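Local coordinates for RagA protein (Porphyromonas gingivalis, PDB 6SLN) that probably imports substrates across the outer membrane as a TonB-dependent receptor, with a plug domain inside a transmembrane beta-barrel, at residues Ala605-Tyr617 and Asp629-Asn641. Numbering follows the deposited sequence.
Sequences AWFYSVGGMFDIY and DLRLKMSYGTTGN
Phe607 opens the contact where two neighbouring antiparallel strands of the TonB-dependent receptor barrel come together. Its ring lies against the backbone of Thr639 and Gly640, with Gly640 N 3.3 Å above the ring plane and offset toward the rim, while Thr638 CB meets the ring edge in plane. Tyr608 makes the first hydrogen bonds, one to a side chain: its N donates to Thr638 OG1 at 2.9 Å with an N-H...O angle of 161°, and its O accepts from Thr638 N. With chi1 61°, CG of Tyr608 sits between its backbone N and carbonyl carbon, which brings one ring face over the same Thr638 OG1; Tyr608 OH reaches the edge of the Tyr636 ring. The ladder begins at Ser609, which faces Gly637 in a non-hydrogen-bonded pair, the CA atoms 3.6 Å apart. Reciprocal backbone bonds join Val610 to Tyr636, Gly612 to Met634 and Phe614 to Leu632, fixing the register. The side chains of Val610, Phe614, Leu632, Met634 and Tyr636 share one face of the barrel wall; Ser609, Met613, Lys633 and Ser635 take the other, where Lys633 forms a salt bridge with Glu699 and Ser635 a weak hydrogen bond with Asp188. On that second face Met613 CE touches Arg631 CD at 3.7 Å. Phe614 CD2 packs on Leu632 CD1 at 3.5 Å. After the strand ends at Phe614, Asp615 takes the N-cap position of helix 616-621, its OD1 accepting from Asn618 N. Ile616 then reaches back, CD1 lying 3.5 Å from Leu632 CB. At the helix start, Tyr617 N donates to Leu630 O at 3.3 Å, tilted 28° from the carbonyl plane, and Tyr617 CB lies 3.4 Å from Leu630 N.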
loop_
_atom_site.group_PDB
_atom_site.type_symbol
_atom_site.label_atom_id
_atom_site.label_comp_id
_atom_site.label_asym_id
_atom_site.label_seq_id
_atom_site.Cartn_x
_atom_site.Cartn_y
_atom_site.Cartn_z
ATOM N N ALA A 605 -32.505 -12.417 17.396
ATOM C CA ALA A 605 -33.504 -13.207 16.696
ATOM C C ALA A 605 -33.475 -14.632 17.235
ATOM O O ALA A 605 -32.411 -15.251 17.312
ATOM C CB ALA A 605 -33.243 -13.182 15.179
ATOM N N TRP A 606 -34.634 -15.140 17.615
ATOM C CA TRP A 606 -34.757 -16.493 18.120
ATOM C C TRP A 606 -35.316 -17.385 17.028
ATOM O O TRP A 606 -36.203 -16.976 16.265
ATOM C CB TRP A 606 -35.667 -16.535 19.349
ATOM C CG TRP A 606 -35.029 -15.966 20.573
ATOM C CD1 TRP A 606 -35.109 -14.677 21.017
ATOM C CD2 TRP A 606 -34.207 -16.667 21.508
ATOM N NE1 TRP A 606 -34.380 -14.534 22.171
ATOM C CE2 TRP A 606 -33.817 -15.742 22.495
ATOM C CE3 TRP A 606 -33.756 -17.990 21.602
ATOM C CZ2 TRP A 606 -32.994 -16.093 23.562
ATOM C CZ3 TRP A 606 -32.939 -18.337 22.664
ATOM C CH2 TRP A 606 -32.570 -17.392 23.633
ATOM N N PHE A 607 -34.790 -18.603 16.949
ATOM C CA PHE A 607 -35.233 -19.553 15.943
ATOM C C PHE A 607 -35.390 -20.918 16.586
ATOM O O PHE A 607 -34.774 -21.229 17.609
ATOM C CB PHE A 607 -34.268 -19.636 14.757
ATOM C CG PHE A 607 -34.027 -18.323 14.088
ATOM C CD1 PHE A 607 -34.954 -17.802 13.196
ATOM C CD2 PHE A 607 -32.873 -17.600 14.353
ATOM C CE1 PHE A 607 -34.725 -16.578 12.575
ATOM C CE2 PHE A 607 -32.639 -16.378 13.733
ATOM C CZ PHE A 607 -33.563 -15.862 12.848
ATOM N N TYR A 608 -36.235 -21.729 15.970
ATOM C CA TYR A 608 -36.534 -23.032 16.519
ATOM C C TYR A 608 -36.844 -23.974 15.378
ATOM O O TYR A 608 -37.149 -23.548 14.262
ATOM C CB TYR A 608 -37.728 -22.997 17.464
ATOM C CG TYR A 608 -38.985 -22.531 16.769
ATOM C CD1 TYR A 608 -39.854 -23.436 16.162
ATOM C CD2 TYR A 608 -39.293 -21.179 16.709
ATOM C CE1 TYR A 608 -40.999 -23.006 15.521
ATOM C CE2 TYR A 608 -40.440 -20.735 16.080
ATOM C CZ TYR A 608 -41.287 -21.648 15.484
ATOM O OH TYR A 608 -42.424 -21.184 14.856
ATOM N N SER A 609 -36.802 -25.263 15.698
ATOM C CA SER A 609 -37.196 -26.308 14.777
ATOM C C SER A 609 -37.791 -27.442 15.584
ATOM O O SER A 609 -37.420 -27.672 16.736
ATOM C CB SER A 609 -36.012 -26.829 13.962
ATOM O OG SER A 609 -35.544 -28.047 14.513
ATOM N N VAL A 610 -38.706 -28.160 14.970
ATOM C CA VAL A 610 -39.259 -29.360 15.563
ATOM C C VAL A 610 -39.304 -30.404 14.468
ATOM O O VAL A 610 -39.800 -30.130 13.370
ATOM C CB VAL A 610 -40.654 -29.098 16.151
ATOM C CG1 VAL A 610 -41.475 -28.321 15.149
ATOM C CG2 VAL A 610 -41.337 -30.401 16.521
ATOM N N GLY A 611 -38.750 -31.582 14.749
ATOM C CA GLY A 611 -38.619 -32.610 13.746
ATOM C C GLY A 611 -39.102 -33.952 14.269
ATOM O O GLY A 611 -39.134 -34.205 15.473
ATOM N N GLY A 612 -39.491 -34.804 13.327
ATOM C CA GLY A 612 -39.929 -36.145 13.648
ATOM C C GLY A 612 -39.520 -37.134 12.580
ATOM O O GLY A 612 -39.623 -36.842 11.387
ATOM N N MET A 613 -39.019 -38.294 12.999
ATOM C CA MET A 613 -38.755 -39.416 12.105
ATOM C C MET A 613 -39.453 -40.644 12.671
ATOM O O MET A 613 -39.142 -41.075 13.788
ATOM C CB MET A 613 -37.251 -39.672 11.951
ATOM C CG MET A 613 -36.896 -40.785 10.955
ATOM S SD MET A 613 -37.093 -42.492 11.561
ATOM C CE MET A 613 -35.386 -42.917 11.894
ATOM N N PHE A 614 -40.373 -41.220 11.898
ATOM C CA PHE A 614 -41.155 -42.380 12.313
ATOM C C PHE A 614 -40.776 -43.563 11.438
ATOM O O PHE A 614 -40.938 -43.508 10.215
ATOM C CB PHE A 614 -42.651 -42.094 12.207
ATOM C CG PHE A 614 -43.046 -40.770 12.787
ATOM C CD1 PHE A 614 -43.404 -40.663 14.122
ATOM C CD2 PHE A 614 -43.048 -39.626 12.000
ATOM C CE1 PHE A 614 -43.766 -39.452 14.657
ATOM C CE2 PHE A 614 -43.406 -38.406 12.531
ATOM C CZ PHE A 614 -43.767 -38.318 13.863
ATOM N N ASP A 615 -40.285 -44.630 12.057
ATOM C CA ASP A 615 -39.734 -45.757 11.308
ATOM C C ASP A 615 -40.835 -46.770 11.021
ATOM O O ASP A 615 -41.125 -47.643 11.843
ATOM C CB ASP A 615 -38.581 -46.398 12.064
ATOM C CG ASP A 615 -37.692 -47.204 11.157
ATOM O OD1 ASP A 615 -38.227 -48.032 10.384
ATOM O OD2 ASP A 615 -36.460 -46.990 11.191
ATOM N N ILE A 616 -41.423 -46.679 9.831
ATOM C CA ILE A 616 -42.597 -47.488 9.538
ATOM C C ILE A 616 -42.223 -48.945 9.282
ATOM O O ILE A 616 -43.010 -49.849 9.590
ATOM C CB ILE A 616 -43.356 -46.852 8.361
ATOM C CG1 ILE A 616 -44.006 -45.544 8.824
ATOM C CG2 ILE A 616 -44.394 -47.796 7.789
ATOM C CD1 ILE A 616 -44.384 -44.599 7.708
ATOM N N TYR A 617 -41.023 -49.214 8.759
ATOM C CA TYR A 617 -40.677 -50.599 8.437
ATOM C C TYR A 617 -40.438 -51.428 9.693
ATOM O O TYR A 617 -40.921 -52.562 9.789
ATOM C CB TYR A 617 -39.445 -50.663 7.536
ATOM C CG TYR A 617 -38.997 -52.085 7.221
ATOM C CD1 TYR A 617 -39.726 -52.890 6.344
ATOM C CD2 TYR A 617 -37.847 -52.621 7.796
ATOM C CE1 TYR A 617 -39.319 -54.185 6.045
ATOM C CE2 TYR A 617 -37.435 -53.917 7.503
ATOM C CZ TYR A 617 -38.172 -54.692 6.627
ATOM O OH TYR A 617 -37.758 -55.975 6.335
ATOM N N ASP A 629 -36.475 -51.155 3.813
ATOM C CA ASP A 629 -36.526 -50.062 4.776
ATOM C C ASP A 629 -37.546 -49.035 4.308
ATOM O O ASP A 629 -37.671 -48.775 3.110
ATOM C CB ASP A 629 -35.160 -49.386 4.978
ATOM C CG ASP A 629 -35.064 -48.673 6.328
ATOM O OD1 ASP A 629 -36.062 -48.711 7.090
ATOM O OD2 ASP A 629 -34.007 -48.073 6.629
ATOM N N LEU A 630 -38.286 -48.479 5.263
ATOM C CA LEU A 630 -39.199 -47.376 5.009
ATOM C C LEU A 630 -39.123 -46.434 6.200
ATOM O O LEU A 630 -39.192 -46.884 7.349
ATOM C CB LEU A 630 -40.637 -47.870 4.800
ATOM C CG LEU A 630 -41.466 -47.065 3.802
ATOM C CD1 LEU A 630 -42.674 -47.853 3.387
ATOM C CD2 LEU A 630 -41.891 -45.733 4.391
ATOM N N ARG A 631 -38.962 -45.141 5.925
ATOM C CA ARG A 631 -38.962 -44.129 6.969
ATOM C C ARG A 631 -39.792 -42.932 6.523
ATOM O O ARG A 631 -39.834 -42.577 5.341
ATOM C CB ARG A 631 -37.542 -43.682 7.335
ATOM C CG ARG A 631 -36.703 -44.760 7.998
ATOM C CD ARG A 631 -35.345 -44.224 8.413
ATOM N NE ARG A 631 -34.646 -43.565 7.310
ATOM C CZ ARG A 631 -33.791 -44.172 6.497
ATOM N NH1 ARG A 631 -33.529 -45.463 6.660
ATOM N NH2 ARG A 631 -33.204 -43.491 5.520
ATOM N N LEU A 632 -40.468 -42.331 7.497
ATOM C CA LEU A 632 -41.303 -41.154 7.315
ATOM C C LEU A 632 -40.741 -40.061 8.215
ATOM O O LEU A 632 -40.396 -40.322 9.373
ATOM C CB LEU A 632 -42.767 -41.498 7.644
ATOM C CG LEU A 632 -43.967 -40.554 7.523
ATOM C CD1 LEU A 632 -43.940 -39.500 8.602
ATOM C CD2 LEU A 632 -44.016 -39.916 6.163
ATOM N N LYS A 633 -40.609 -38.851 7.683
ATOM C CA LYS A 633 -39.956 -37.781 8.420
ATOM C C LYS A 633 -40.601 -36.453 8.071
ATOM O O LYS A 633 -40.862 -36.176 6.897
ATOM C CB LYS A 633 -38.444 -37.726 8.115
ATOM C CG LYS A 633 -38.069 -38.113 6.686
ATOM C CD LYS A 633 -36.616 -38.573 6.568
ATOM C CE LYS A 633 -35.637 -37.398 6.560
ATOM N NZ LYS A 633 -35.618 -36.626 5.277
ATOM N N MET A 634 -40.859 -35.632 9.086
ATOM C CA MET A 634 -41.266 -34.263 8.825
ATOM C C MET A 634 -40.619 -33.309 9.818
ATOM O O MET A 634 -40.332 -33.669 10.961
ATOM C CB MET A 634 -42.776 -34.093 8.858
ATOM C CG MET A 634 -43.402 -34.386 10.186
ATOM S SD MET A 634 -45.134 -34.756 9.904
ATOM C CE MET A 634 -45.021 -36.365 9.145
ATOM N N SER A 635 -40.406 -32.079 9.356
ATOM C CA SER A 635 -39.755 -31.026 10.110
ATOM C C SER A 635 -40.568 -29.746 9.983
ATOM O O SER A 635 -41.218 -29.495 8.962
ATOM C CB SER A 635 -38.332 -30.773 9.593
ATOM O OG SER A 635 -38.306 -29.694 8.657
ATOM N N TYR A 636 -40.534 -28.939 11.031
ATOM C CA TYR A 636 -40.939 -27.553 10.905
ATOM C C TYR A 636 -40.004 -26.710 11.745
ATOM O O TYR A 636 -39.651 -27.088 12.867
ATOM C CB TYR A 636 -42.370 -27.297 11.348
ATOM C CG TYR A 636 -42.699 -25.845 11.170
ATOM C CD1 TYR A 636 -42.968 -25.332 9.908
ATOM C CD2 TYR A 636 -42.681 -24.967 12.248
ATOM C CE1 TYR A 636 -43.238 -23.994 9.726
ATOM C CE2 TYR A 636 -42.948 -23.625 12.075
ATOM C CZ TYR A 636 -43.222 -23.144 10.807
ATOM O OH TYR A 636 -43.493 -21.811 10.610
ATOM N N GLY A 637 -39.612 -25.567 11.207
ATOM C CA GLY A 637 -38.664 -24.755 11.939
ATOM C C GLY A 637 -38.453 -23.419 11.273
ATOM O O GLY A 637 -38.853 -23.197 10.128
ATOM N N THR A 638 -37.815 -22.527 12.026
ATOM C CA THR A 638 -37.479 -21.191 11.576
ATOM C C THR A 638 -35.969 -21.041 11.512
ATOM O O THR A 638 -35.229 -21.655 12.289
ATOM C CB THR A 638 -38.045 -20.120 12.504
ATOM O OG1 THR A 638 -37.666 -20.413 13.856
ATOM C CG2 THR A 638 -39.538 -20.109 12.396
ATOM N N THR A 639 -35.527 -20.211 10.569
ATOM C CA THR A 639 -34.114 -19.992 10.312
ATOM C C THR A 639 -33.937 -18.539 9.912
ATOM O O THR A 639 -34.826 -17.935 9.304
ATOM C CB THR A 639 -33.584 -20.890 9.191
ATOM O OG1 THR A 639 -34.301 -20.593 7.987
ATOM C CG2 THR A 639 -33.733 -22.382 9.532
ATOM N N GLY A 640 -32.790 -17.984 10.249
ATOM C CA GLY A 640 -32.487 -16.622 9.889
ATOM C C GLY A 640 -31.646 -16.540 8.631
ATOM O O GLY A 640 -30.994 -17.504 8.225
ATOM N N ASN A 641 -31.698 -15.366 8.005
ATOM C CA ASN A 641 -30.838 -15.021 6.893
ATOM C C ASN A 641 -30.387 -13.589 7.106
ATOM O O ASN A 641 -31.213 -12.713 7.387
ATOM C CB ASN A 641 -31.555 -15.175 5.540
ATOM C CG ASN A 641 -30.613 -14.906 4.348
ATOM O OD1 ASN A 641 -29.407 -14.739 4.523
ATOM N ND2 ASN A 641 -31.165 -14.847 3.157
#